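Long-range contacts in mandalate racemase/muconate lactonizing enzyme (Unidentified, PDB 4E4U), which probably catalyses an enolase-superfamily reaction such as racemisation, in which a proton is removed from the carbon next to a carboxylate: residues Pro254-Glu259 with Ile278-Val283; Gln305-Leu310 with Phe330-Ser335; Ala243-Ala248 with Leu271-Ala276; Lys201-Phe206 with Asp228-Glu233. All coordinates share one frame; numbering follows the deposited sequence. Where two conformers were deposited one is given.

Contact 1: residues Pro254-Glu259 with Ile278-Val283; sequences PIATGE and ILQLNV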
loop_
_atom_site.group_PDB
_atom_site.type_symbol
_atom_site.label_atom_id
_atom_site.label_comp_id
_atom_site.label_asym_id
_atom_site.label_seq_id
_atom_site.Cartn_x
_atom_site.Cartn_y
_atom_site.Cartn_z
ATOM N N PRO A 254 11.012 10.434 -19.268
ATOM C CA PRO A 254 11.349 9.043 -18.932
ATOM C C PRO A 254 12.668 8.943 -18.174
ATOM O O PRO A 254 13.632 9.613 -18.549
ATOM C CB PRO A 254 11.486 8.381 -20.307
ATOM C CG PRO A 254 10.583 9.176 -21.183
ATOM C CD PRO A 254 10.779 10.605 -20.714
ATOM N N ILE A 255 12.709 8.130 -17.122
ATOM C CA ILE A 255 13.961 7.861 -16.425
ATOM C C ILE A 255 14.633 6.636 -17.024
ATOM O O ILE A 255 14.005 5.583 -17.193
ATOM C CB ILE A 255 13.757 7.650 -14.909
ATOM C CG1 ILE A 255 13.050 8.866 -14.289
ATOM C CG2 ILE A 255 15.092 7.365 -14.222
ATOM C CD1 ILE A 255 13.679 10.216 -14.614
ATOM N N ALA A 256 15.906 6.796 -17.381
ATOM C CA ALA A 256 16.727 5.697 -17.881
ATOM C C ALA A 256 17.831 5.430 -16.882
ATOM O O ALA A 256 18.452 6.359 -16.369
ATOM C CB ALA A 256 17.330 6.050 -19.243
ATOM N N THR A 257 18.097 4.162 -16.612
ATOM C CA THR A 257 19.219 3.827 -15.758
ATOM C C THR A 257 19.634 2.384 -15.958
ATOM O O THR A 257 18.925 1.610 -16.600
ATOM C CB THR A 257 18.897 4.096 -14.272
ATOM O OG1 THR A 257 20.120 4.246 -13.553
ATOM C CG2 THR A 257 18.042 2.972 -13.674
ATOM N N GLY A 258 20.773 2.007 -15.392
ATOM C CA GLY A 258 21.124 0.603 -15.342
ATOM C C GLY A 258 22.560 0.242 -15.616
ATOM O O GLY A 258 22.942 -0.912 -15.409
ATOM N N GLU A 259 23.371 1.191 -16.077
ATOM C CA GLU A 259 24.741 0.833 -16.451
ATOM C C GLU A 259 25.587 0.402 -15.259
ATOM O O GLU A 259 26.623 -0.235 -15.439
ATOM C CB GLU A 259 25.436 1.969 -17.183
ATOM C CG GLU A 259 25.906 3.088 -16.291
ATOM C CD GLU A 259 26.271 4.310 -17.092
ATOM O OE1 GLU A 259 27.472 4.645 -17.167
ATOM O OE2 GLU A 259 25.346 4.927 -17.665
ATOM N N ILE A 278 13.367 2.805 -18.928
ATOM C CA ILE A 278 14.344 2.503 -19.966
ATOM C C ILE A 278 15.560 1.925 -19.257
ATOM O O ILE A 278 16.149 2.580 -18.399
ATOM C CB ILE A 278 14.722 3.772 -20.761
ATOM C CG1 ILE A 278 13.495 4.322 -21.503
ATOM C CG2 ILE A 278 15.843 3.489 -21.757
ATOM C CD1 ILE A 278 13.679 5.741 -22.030
ATOM N N LEU A 279 15.904 0.679 -19.587
ATOM C CA LEU A 279 16.970 -0.037 -18.894
ATOM C C LEU A 279 18.252 -0.048 -19.702
ATOM O O LEU A 279 18.297 -0.581 -20.817
ATOM C CB LEU A 279 16.558 -1.476 -18.599
ATOM C CG LEU A 279 15.279 -1.672 -17.810
ATOM C CD1 LEU A 279 15.126 -3.135 -17.408
ATOM C CD2 LEU A 279 15.256 -0.785 -16.585
ATOM N N GLN A 280 19.293 0.530 -19.118
ATOM C CA GLN A 280 20.577 0.694 -19.776
ATOM C C GLN A 280 21.587 -0.342 -19.296
ATOM O O GLN A 280 22.700 -0.018 -18.876
ATOM C CB GLN A 280 21.086 2.110 -19.551
ATOM C CG GLN A 280 20.112 3.153 -20.063
ATOM C CD GLN A 280 20.528 4.556 -19.726
ATOM O OE1 GLN A 280 20.769 4.882 -18.562
ATOM N NE2 GLN A 280 20.602 5.410 -20.744
ATOM N N LEU A 281 21.196 -1.604 -19.382
ATOM C CA LEU A 281 22.103 -2.687 -19.049
ATOM C C LEU A 281 23.348 -2.634 -19.937
ATOM O O LEU A 281 23.278 -2.258 -21.116
ATOM C CB LEU A 281 21.375 -4.029 -19.203
ATOM C CG LEU A 281 20.885 -4.406 -20.607
ATOM C CD1 LEU A 281 21.938 -5.153 -21.424
ATOM C CD2 LEU A 281 19.614 -5.235 -20.525
ATOM N N ASN A 282 24.485 -3.015 -19.368
ATOM C CA ASN A 282 25.680 -3.278 -20.152
ATOM C C ASN A 282 25.883 -4.787 -20.129
ATOM O O ASN A 282 26.017 -5.384 -19.046
ATOM C CB ASN A 282 26.888 -2.534 -19.586
ATOM C CG ASN A 282 28.116 -2.672 -20.463
ATOM O OD1 ASN A 282 28.510 -3.785 -20.829
ATOM N ND2 ASN A 282 28.735 -1.547 -20.798
ATOM N N VAL A 283 25.887 -5.402 -21.308
ATOM C CA VAL A 283 25.952 -6.865 -21.405
ATOM C C VAL A 283 27.236 -7.433 -20.824
ATOM O O VAL A 283 27.289 -8.612 -20.476
ATOM C CB VAL A 283 25.769 -7.386 -22.856
ATOM C CG1 VAL A 283 24.398 -7.020 -23.385
ATOM C CG2 VAL A 283 26.864 -6.846 -23.779
HETATM O O HOH W 1 24.808 -2.857 -16.465
HETATM O O HOH W 2 22.834 3.958 -16.912
#
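Gln280 reaches back across the neighbouring strand and lays its side chain over Ala256 and Thr257, a worked example of how a polar residue can close the end of a parallel strand pair. Its CB starts 3.7 Å from Thr257 O. With CG beside the backbone N (chi1 -58°) and the chain extended beyond it, CG comes to 4.0 Å from Thr257 O and 4.1 Å from Ala256 CB. The amide carbon CD then sits 3.6 Å from Ala256 CB, which NE2 also touches. The two tips part company: OE1 lies 3.4 Å from Thr257 CA and accepts from a water, while NE2 donates to Glu233 on the adjoining strand. That water also takes the N-H of Glu259 and donates to Glu259 OE2.

Beneath this side chain the backbones pair in parallel, Ala256 with Ile278 and Thr257 with Leu279. Strand 255-257, helix 263-272 and strand 278-279 form a beta-alpha-beta unit of the barrel, and this contact joins its two strands. The bond from Gln280 N to Thr257 O is short, 2.8 Å, and nearly straight; that from Ile278 N to Ile255 O is weak. On the Ala256 face, Ile278 CB meets Ala256 CB at 3.8 Å. The apolar start of the pair thus gives way to a polar end, where both ends of the buried Gln280 amide are satisfied and its rotation is fixed.

Contact 2: residues Gln305-Leu310 with Phe330-Ser335; sequences QIAPHL and FLIQES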
loop_
_atom_site.group_PDB
_atom_site.type_symbol
_atom_site.label_atom_id
_atom_site.label_comp_id
_atom_site.label_asym_id
_atom_site.label_seq_id
_atom_site.Cartn_x
_atom_site.Cartn_y
_atom_site.Cartn_z
ATOM N N GLN A 305 11.511 -0.482 -21.820
ATOM C CA GLN A 305 12.348 -0.731 -22.982
ATOM C C GLN A 305 13.798 -0.911 -22.574
ATOM O O GLN A 305 14.201 -0.534 -21.469
ATOM C CB GLN A 305 12.255 0.438 -23.958
ATOM C CG GLN A 305 10.872 0.671 -24.514
ATOM C CD GLN A 305 10.818 1.922 -25.354
ATOM O OE1 GLN A 305 10.887 3.048 -24.832
ATOM N NE2 GLN A 305 10.734 1.745 -26.677
ATOM N N ILE A 306 14.592 -1.529 -23.440
ATOM C CA ILE A 306 16.027 -1.594 -23.187
ATOM C C ILE A 306 16.790 -0.685 -24.139
ATOM O O ILE A 306 16.437 -0.525 -25.309
ATOM C CB ILE A 306 16.613 -3.030 -23.237
ATOM C CG1 ILE A 306 16.676 -3.557 -24.674
ATOM C CG2 ILE A 306 15.835 -3.965 -22.311
ATOM C CD1 ILE A 306 17.547 -4.786 -24.821
ATOM N N ALA A 307 17.824 -0.064 -23.596
ATOM C CA ALA A 307 18.708 0.819 -24.345
ATOM C C ALA A 307 20.114 0.541 -23.841
ATOM O O ALA A 307 20.611 1.242 -22.955
ATOM C CB ALA A 307 18.334 2.271 -24.111
ATOM N N PRO A 308 20.754 -0.510 -24.370
ATOM C CA PRO A 308 22.000 -0.957 -23.740
ATOM C C PRO A 308 23.097 0.101 -23.737
ATOM O O PRO A 308 23.287 0.856 -24.700
ATOM C CB PRO A 308 22.414 -2.165 -24.584
ATOM C CG PRO A 308 21.134 -2.664 -25.176
ATOM C CD PRO A 308 20.326 -1.417 -25.449
ATOM N N HIS A 309 23.810 0.132 -22.619
ATOM C CA HIS A 309 24.915 1.046 -22.400
ATOM C C HIS A 309 26.172 0.520 -23.073
ATOM O O HIS A 309 26.393 -0.695 -23.155
ATOM C CB HIS A 309 25.156 1.166 -20.892
ATOM C CG HIS A 309 26.452 1.819 -20.531
ATOM N ND1 HIS A 309 27.610 1.103 -20.317
ATOM C CD2 HIS A 309 26.768 3.118 -20.311
ATOM C CE1 HIS A 309 28.590 1.936 -20.009
ATOM N NE2 HIS A 309 28.102 3.162 -19.997
ATOM N N LEU A 310 27.011 1.435 -23.538
ATOM C CA LEU A 310 28.294 1.053 -24.096
ATOM C C LEU A 310 29.319 2.161 -23.851
ATOM O O LEU A 310 29.188 3.265 -24.375
ATOM C CB LEU A 310 28.144 0.755 -25.591
ATOM C CG LEU A 310 29.011 -0.352 -26.185
ATOM C CD1 LEU A 310 30.483 0.027 -26.121
ATOM C CD2 LEU A 310 28.750 -1.680 -25.480
ATOM N N PHE A 330 13.245 -3.155 -27.762
ATOM C CA PHE A 330 14.483 -2.410 -27.949
ATOM C C PHE A 330 14.184 -0.966 -28.326
ATOM O O PHE A 330 13.406 -0.708 -29.246
ATOM C CB PHE A 330 15.302 -3.076 -29.055
ATOM C CG PHE A 330 16.456 -2.246 -29.548
ATOM C CD1 PHE A 330 17.610 -2.100 -28.784
ATOM C CD2 PHE A 330 16.399 -1.628 -30.788
ATOM C CE1 PHE A 330 18.682 -1.339 -29.250
ATOM C CE2 PHE A 330 17.466 -0.874 -31.256
ATOM C CZ PHE A 330 18.602 -0.729 -30.489
ATOM N N LEU A 331 14.822 -0.023 -27.636
ATOM C CA LEU A 331 14.678 1.405 -27.946
ATOM C C LEU A 331 15.806 1.933 -28.824
ATOM O O LEU A 331 15.566 2.456 -29.911
ATOM C CB LEU A 331 14.618 2.226 -26.654
ATOM C CG LEU A 331 14.621 3.756 -26.765
ATOM C CD1 LEU A 331 13.447 4.253 -27.608
ATOM C CD2 LEU A 331 14.595 4.406 -25.386
ATOM N N ILE A 332 17.043 1.800 -28.355
ATOM C CA ILE A 332 18.181 2.414 -29.033
ATOM C C ILE A 332 19.466 1.829 -28.456
ATOM O O ILE A 332 19.481 1.374 -27.309
ATOM C CB ILE A 332 18.138 3.958 -28.846
ATOM C CG1 ILE A 332 18.998 4.696 -29.876
ATOM C CG2 ILE A 332 18.470 4.349 -27.400
ATOM C CD1 ILE A 332 18.699 6.189 -29.897
ATOM N N GLN A 333 20.538 1.845 -29.244
ATOM C CA GLN A 333 21.822 1.293 -28.821
ATOM C C GLN A 333 22.869 2.386 -28.755
ATOM O O GLN A 333 23.081 3.110 -29.723
ATOM C CB GLN A 333 22.282 0.196 -29.787
ATOM C CG GLN A 333 23.723 -0.267 -29.579
ATOM C CD GLN A 333 23.941 -0.997 -28.265
ATOM O OE1 GLN A 333 23.246 -1.966 -27.957
ATOM N NE2 GLN A 333 24.914 -0.537 -27.485
ATOM N N GLU A 334 23.529 2.499 -27.611
ATOM C CA GLU A 334 24.601 3.462 -27.473
ATOM C C GLU A 334 25.741 3.104 -28.407
ATOM O O GLU A 334 26.195 1.952 -28.450
ATOM C CB GLU A 334 25.117 3.518 -26.034
ATOM C CG GLU A 334 26.163 4.614 -25.820
ATOM C CD GLU A 334 26.337 4.998 -24.361
ATOM O OE1 GLU A 334 25.990 4.179 -23.484
ATOM O OE2 GLU A 334 26.808 6.128 -24.097
ATOM N N SER A 335 26.194 4.095 -29.161
ATOM C CA SER A 335 27.349 3.939 -30.027
ATOM C C SER A 335 28.418 4.931 -29.639
ATOM O O SER A 335 28.118 6.028 -29.171
ATOM C CB SER A 335 26.948 4.136 -31.483
ATOM O OG SER A 335 26.003 3.158 -31.844
HETATM O O HOH W 3 10.664 -0.770 -27.962
HETATM O O HOH W 4 29.366 5.933 -23.819
#
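Ile306 and Leu331 join the 305-310 and 330-335 segments, which carry neighbouring strands of the TIM-type barrel characteristic of the enolase superfamily. The backbone bonds are few. Leu331 N donates to Ile306 O at 2.9 Å beside a single bridge of Ile306 with Phe330, and farther on Glu334 N makes a weak bond to Pro308 O.

A carboxylate supplies the third direct bond. Glu334, extended with CG opposite its backbone N (chi1 -175°), sends OE1 to Leu310 N at 2.9 Å; the donor stands 43° above the carboxylate plane. The imidazole of His309 is hydrogen-bonded through ND1 to Asn282 ND2 and merely lies alongside this carboxylate, CD2 3.4 Å from Glu334 OE1 and the two planes 80° apart. Waters extend the polar network: one donates to both Leu310 O and Glu334 OE2, while another accepts from Gln305 NE2 and makes a weak bond to Phe330 O.

Side-chain packing runs along the pair. At the Leu331 end, Gln305 crosses that leucine with its amide against CB and CD1; the amide oxygen is held by Gln178 of a second subunit. The apolar pair Ala307 CB and Ile332 CG2 meets at 3.9 Å. Pro308 meets Gln333 at about a right angle. There Gln333 OE1, bonded to Ser320, lies 3.5 Å from Pro308 CB, while NE2 turns back to the Glu334 carbonyl O at 3.0 Å, on a lone pair in the carbonyl plane.

Contact 3: residues Ala243-Ala248 with Leu271-Ala276; sequences AIAQVA and LQAGGA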
loop_
_atom_site.group_PDB
_atom_site.type_symbol
_atom_site.label_atom_id
_atom_site.label_comp_id
_atom_site.label_asym_id
_atom_site.label_seq_id
_atom_site.Cartn_x
_atom_site.Cartn_y
_atom_site.Cartn_z
ATOM N N ALA A 243 14.542 5.918 -4.124
ATOM C CA ALA A 243 15.005 7.271 -4.403
ATOM C C ALA A 243 14.897 7.599 -5.884
ATOM O O ALA A 243 14.426 8.671 -6.253
ATOM C CB ALA A 243 16.427 7.448 -3.916
ATOM N N ILE A 244 15.313 6.678 -6.746
ATOM C CA ILE A 244 15.198 6.942 -8.172
ATOM C C ILE A 244 13.725 6.946 -8.606
ATOM O O ILE A 244 13.319 7.757 -9.448
ATOM C CB ILE A 244 16.093 5.996 -9.008
ATOM C CG1 ILE A 244 16.196 6.483 -10.453
ATOM C CG2 ILE A 244 15.613 4.548 -8.950
ATOM C CD1 ILE A 244 17.272 5.771 -11.234
ATOM N N ALA A 245 12.905 6.104 -7.982
ATOM C CA ALA A 245 11.468 6.112 -8.272
ATOM C C ALA A 245 10.800 7.430 -7.876
ATOM O O ALA A 245 9.841 7.856 -8.515
ATOM C CB ALA A 245 10.767 4.943 -7.609
ATOM N N GLN A 246 11.299 8.065 -6.824
ATOM C CA GLN A 246 10.781 9.368 -6.428
ATOM C C GLN A 246 10.960 10.394 -7.547
ATOM O O GLN A 246 10.077 11.223 -7.791
ATOM C CB GLN A 246 11.451 9.840 -5.144
ATOM C CG GLN A 246 10.785 9.279 -3.897
ATOM C CD GLN A 246 9.312 9.639 -3.812
ATOM O OE1 GLN A 246 8.933 10.797 -3.994
ATOM N NE2 GLN A 246 8.469 8.639 -3.553
ATOM N N VAL A 247 12.094 10.332 -8.237
ATOM C CA VAL A 247 12.339 11.230 -9.363
ATOM C C VAL A 247 11.335 10.919 -10.480
ATOM O O VAL A 247 10.673 11.816 -11.014
ATOM C CB VAL A 247 13.788 11.158 -9.878
ATOM C CG1 VAL A 247 13.990 12.153 -11.011
ATOM C CG2 VAL A 247 14.769 11.435 -8.754
ATOM N N ALA A 248 11.185 9.639 -10.809
ATOM C CA ALA A 248 10.262 9.240 -11.870
ATOM C C ALA A 248 8.831 9.705 -11.587
ATOM O O ALA A 248 8.114 10.125 -12.490
ATOM C CB ALA A 248 10.306 7.733 -12.067
ATOM N N LEU A 271 12.500 -2.223 -11.238
ATOM C CA LEU A 271 11.205 -2.185 -11.916
ATOM C C LEU A 271 10.035 -2.261 -10.937
ATOM O O LEU A 271 9.030 -1.585 -11.125
ATOM C CB LEU A 271 11.118 -3.324 -12.933
ATOM C CG LEU A 271 12.027 -3.157 -14.149
ATOM C CD1 LEU A 271 12.195 -4.493 -14.852
ATOM C CD2 LEU A 271 11.453 -2.102 -15.097
ATOM N N GLN A 272 10.174 -3.065 -9.887
ATOM C CA GLN A 272 9.126 -3.181 -8.869
ATOM C C GLN A 272 8.845 -1.838 -8.218
ATOM O O GLN A 272 7.705 -1.548 -7.863
ATOM C CB GLN A 272 9.540 -4.177 -7.783
ATOM C CG GLN A 272 9.546 -5.618 -8.220
ATOM C CD GLN A 272 8.164 -6.155 -8.478
ATOM O OE1 GLN A 272 7.675 -6.117 -9.608
ATOM N NE2 GLN A 272 7.521 -6.667 -7.433
ATOM N N ALA A 273 9.888 -1.025 -8.063
ATOM C CA ALA A 273 9.760 0.291 -7.442
ATOM C C ALA A 273 9.204 1.349 -8.395
ATOM O O ALA A 273 8.877 2.451 -7.956
ATOM C CB ALA A 273 11.115 0.744 -6.884
ATOM N N GLY A 274 9.150 1.047 -9.692
ATOM C CA GLY A 274 8.812 2.049 -10.694
ATOM C C GLY A 274 9.974 3.008 -10.920
ATOM O O GLY A 274 9.784 4.182 -11.231
ATOM N N GLY A 275 11.191 2.502 -10.751
ATOM C CA GLY A 275 12.372 3.350 -10.776
ATOM C C GLY A 275 12.840 3.842 -12.132
ATOM O O GLY A 275 13.524 4.864 -12.202
ATOM N N ALA A 276 12.500 3.130 -13.204
ATOM C CA ALA A 276 12.922 3.522 -14.546
ATOM C C ALA A 276 12.064 2.822 -15.580
ATOM O O ALA A 276 11.537 1.738 -15.324
ATOM C CB ALA A 276 14.395 3.183 -14.767
HETATM O O HOH W 5 7.853 5.869 -10.094
#
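Ile244 begins the contact by laying its side chain against the peptide of Gly275: CG1 comes to 3.6 Å from Gly275 O, and CG2 lies beside both that oxygen and Gly275 CA. CG1 stands opposite the backbone N (chi1 -168°), which puts both branches against the glycine. Ala245 follows with the closest approach, its methyl 3.1 Å from Ala273 O and near the Ala273 methyl. Here helix and loop backbones nearly meet, Ala245 CA lying 3.8 Å from Gly275 CA, close spacing that goes with glycine here: a CB would lie 3.1 Å from Ile244 CG2. One turn later Ala248 sets its CB 3.7 Å from Gly274 O.

The surface met by helix 241-249 is the turn leaving helix 263-272, where Gly274, at positive phi, closes a Schellman motif and directs the chain toward strand 278-279. A water beside the seam lies 2.8 Å from Gly274 O and 3.2 Å from Ala245 O. Helix 241-249 therefore rests on this turn through Ile244 and two alanines against Ala273-Gly275. The chemistry is one-sided: methyl and methylene groups face carbonyl oxygens, and Gly275 O is buried without a partner in the model, so close fit, not direct polar pairing, joins the two segments.

Contact 4: residues Lys201-Phe206 with Asp228-Glu233; sequences KADLLF and DPLWFE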
loop_
_atom_site.group_PDB
_atom_site.type_symbol
_atom_site.label_atom_id
_atom_site.label_comp_id
_atom_site.label_asym_id
_atom_site.label_seq_id
_atom_site.Cartn_x
_atom_site.Cartn_y
_atom_site.Cartn_z
ATOM N N LYS A 201 14.637 16.518 -35.381
ATOM C CA LYS A 201 15.371 15.471 -36.085
ATOM C C LYS A 201 16.099 14.516 -35.152
ATOM O O LYS A 201 16.445 13.406 -35.552
ATOM C CB LYS A 201 16.351 16.077 -37.088
ATOM C CG LYS A 201 15.655 16.847 -38.194
ATOM C CD LYS A 201 14.625 15.975 -38.903
ATOM C CE LYS A 201 14.087 16.655 -40.161
ATOM N NZ LYS A 201 13.156 15.771 -40.914
ATOM N N ALA A 202 16.317 14.929 -33.905
ATOM C CA ALA A 202 17.014 14.076 -32.950
ATOM C C ALA A 202 16.481 14.286 -31.548
ATOM O O ALA A 202 16.232 15.420 -31.125
ATOM C CB ALA A 202 18.515 14.336 -32.987
ATOM N N ASP A 203 16.297 13.185 -30.836
ATOM C CA ASP A 203 15.986 13.263 -29.422
ATOM C C ASP A 203 17.183 13.726 -28.599
ATOM O O ASP A 203 18.341 13.470 -28.958
ATOM C CB ASP A 203 15.520 11.900 -28.907
ATOM C CG ASP A 203 14.051 11.637 -29.197
ATOM O OD1 ASP A 203 13.189 12.374 -28.663
ATOM O OD2 ASP A 203 13.753 10.684 -29.952
ATOM N N LEU A 204 16.884 14.415 -27.501
ATOM C CA LEU A 204 17.888 14.760 -26.507
ATOM C C LEU A 204 17.929 13.678 -25.444
ATOM O O LEU A 204 16.891 13.298 -24.889
ATOM C CB LEU A 204 17.529 16.074 -25.813
ATOM C CG LEU A 204 17.225 17.299 -26.669
ATOM C CD1 LEU A 204 16.926 18.505 -25.793
ATOM C CD2 LEU A 204 18.377 17.594 -27.576
ATOM N N LEU A 205 19.127 13.188 -25.156
ATOM C CA LEU A 205 19.343 12.228 -24.082
ATOM C C LEU A 205 20.138 12.947 -23.010
ATOM O O LEU A 205 21.290 13.323 -23.232
ATOM C CB LEU A 205 20.113 11.012 -24.599
ATOM C CG LEU A 205 19.530 10.374 -25.854
ATOM C CD1 LEU A 205 20.423 9.267 -26.356
ATOM C CD2 LEU A 205 18.139 9.858 -25.591
ATOM N N PHE A 206 19.518 13.185 -21.861
ATOM C CA PHE A 206 20.196 13.941 -20.825
ATOM C C PHE A 206 21.015 12.961 -19.993
ATOM O O PHE A 206 20.474 12.240 -19.153
ATOM C CB PHE A 206 19.211 14.751 -19.979
ATOM C CG PHE A 206 19.864 15.861 -19.225
ATOM C CD1 PHE A 206 20.088 17.091 -19.828
ATOM C CD2 PHE A 206 20.288 15.662 -17.925
ATOM C CE1 PHE A 206 20.707 18.107 -19.134
ATOM C CE2 PHE A 206 20.906 16.672 -17.226
ATOM C CZ PHE A 206 21.118 17.894 -17.828
ATOM N N ASP A 228 11.509 18.483 -23.785
ATOM C CA ASP A 228 11.060 17.113 -24.080
ATOM C C ASP A 228 12.182 16.100 -24.364
ATOM O O ASP A 228 12.174 15.447 -25.411
ATOM C CB ASP A 228 10.043 17.126 -25.236
ATOM C CG ASP A 228 9.321 15.789 -25.415
ATOM O OD1 ASP A 228 9.051 15.087 -24.415
ATOM O OD2 ASP A 228 8.993 15.446 -26.570
ATOM N N PRO A 229 13.139 15.945 -23.427
ATOM C CA PRO A 229 14.169 14.924 -23.647
ATOM C C PRO A 229 13.564 13.523 -23.656
ATOM O O PRO A 229 12.580 13.244 -22.943
ATOM C CB PRO A 229 15.104 15.069 -22.437
ATOM C CG PRO A 229 14.641 16.252 -21.675
ATOM C CD PRO A 229 13.257 16.592 -22.109
ATOM N N LEU A 230 14.171 12.644 -24.442
ATOM C CA LEU A 230 13.761 11.246 -24.470
ATOM C C LEU A 230 14.046 10.555 -23.130
ATOM O O LEU A 230 13.292 9.689 -22.704
ATOM C CB LEU A 230 14.438 10.520 -25.637
ATOM C CG LEU A 230 14.384 8.986 -25.700
ATOM C CD1 LEU A 230 12.973 8.435 -25.598
ATOM C CD2 LEU A 230 15.037 8.486 -26.976
ATOM N N TRP A 231 15.130 10.931 -22.464
ATOM C CA TRP A 231 15.339 10.433 -21.112
ATOM C C TRP A 231 16.209 11.317 -20.248
ATOM O O TRP A 231 16.930 12.190 -20.741
ATOM C CB TRP A 231 15.871 8.995 -21.106
ATOM C CG TRP A 231 17.302 8.759 -21.531
ATOM C CD1 TRP A 231 18.440 9.289 -20.979
ATOM C CD2 TRP A 231 17.743 7.830 -22.522
ATOM N NE1 TRP A 231 19.560 8.776 -21.606
ATOM C CE2 TRP A 231 19.153 7.862 -22.554
ATOM C CE3 TRP A 231 17.075 6.964 -23.403
ATOM C CZ2 TRP A 231 19.906 7.082 -23.429
ATOM C CZ3 TRP A 231 17.821 6.188 -24.270
ATOM C CH2 TRP A 231 19.222 6.251 -24.277
ATOM N N PHE A 232 16.106 11.056 -18.950
ATOM C CA PHE A 232 16.910 11.664 -17.899
ATOM C C PHE A 232 17.641 10.468 -17.286
ATOM O O PHE A 232 17.014 9.605 -16.652
ATOM C CB PHE A 232 15.953 12.334 -16.918
ATOM C CG PHE A 232 16.603 13.077 -15.765
ATOM C CD1 PHE A 232 17.971 13.312 -15.691
ATOM C CD2 PHE A 232 15.798 13.538 -14.728
ATOM C CE1 PHE A 232 18.508 14.016 -14.603
ATOM C CE2 PHE A 232 16.334 14.228 -13.658
ATOM C CZ PHE A 232 17.685 14.466 -13.595
ATOM N N GLU A 233 18.947 10.386 -17.535
ATOM C CA GLU A 233 19.755 9.210 -17.206
ATOM C C GLU A 233 20.299 9.277 -15.784
ATOM O O GLU A 233 20.728 10.341 -15.344
ATOM C CB GLU A 233 20.935 9.150 -18.180
ATOM C CG GLU A 233 21.849 7.947 -18.042
ATOM C CD GLU A 233 22.617 7.652 -19.323
ATOM O OE1 GLU A 233 22.111 7.972 -20.419
ATOM O OE2 GLU A 233 23.719 7.075 -19.239
HETATM O O HOH W 6 13.986 14.534 -27.234
#
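Leu205 sets its CD2 methyl over the centre of the six-membered ring of Trp231, 3.6 Å from the centroid and only 7° off the ring normal, a clear CH-pi contact. CD1 presses on the same ring at CZ2, while CD2 also meets Leu230 CD2. The indole is brought under the leucine by a first torsion that sets CG between backbone N and carbonyl carbon (chi1 72°). Its NE1 is held by Glu233 OE1 through the anti lone pair, 2.9 Å away, though the bond is bent and tilted from the ring plane. On the other face of the sheet Phe206 and Phe232 run side by side, CD2 of Phe206 touching CD1 of Phe232 at 4.0 Å, with their rings steeply inclined. Backbone bonds from Phe206 N to Trp231 O and from Glu233 N to Phe206 O accompany this dense part.

Toward Asp228, which is partly exposed, a water supplements the direct contacts. It donates to Asp203 OD1 and Asp228 O and accepts from Leu204 N. Nearby, Leu230 N bonds to Leu204 O at 2.8 Å, at a bent angle, and Asp203 CB packs 3.7 Å from Leu230 CB. Asp203 is salt-bridged to Arg126, and both aspartates meet Arg219 of a second subunit, so this end is also an interface. Strand 203-206, helix 214-224 and strand 231-233 form a beta-alpha-beta unit, the repeating element of a TIM-type barrel.

Overall arrangement
Along the chain contact 4 comes first; contacts 1 and 3 interleave, and contact 2 follows. Contacts 4, 1 and 2 belong to the barrel sheet of the C-terminal domain, whose parallel strands 203-206, 231-233, 255-257, 278-279 and 305-306 are successive neighbours. The centres of contacts 1 and 2 are about 8 Å apart, those of 1 and 4 about 14 Å. Trp231 of contact 4 also packs on Ala307, Leu331 and Ile332 of contact 2, across the barrel interior. Contact 3 lies outside, about 12 Å from contact 1 between centres, where helices 241-249 and 263-272 cover Ile255 and Thr257. This gives parallel strands inside and helices outside, the layers tied together where contact 3 meets contact 1.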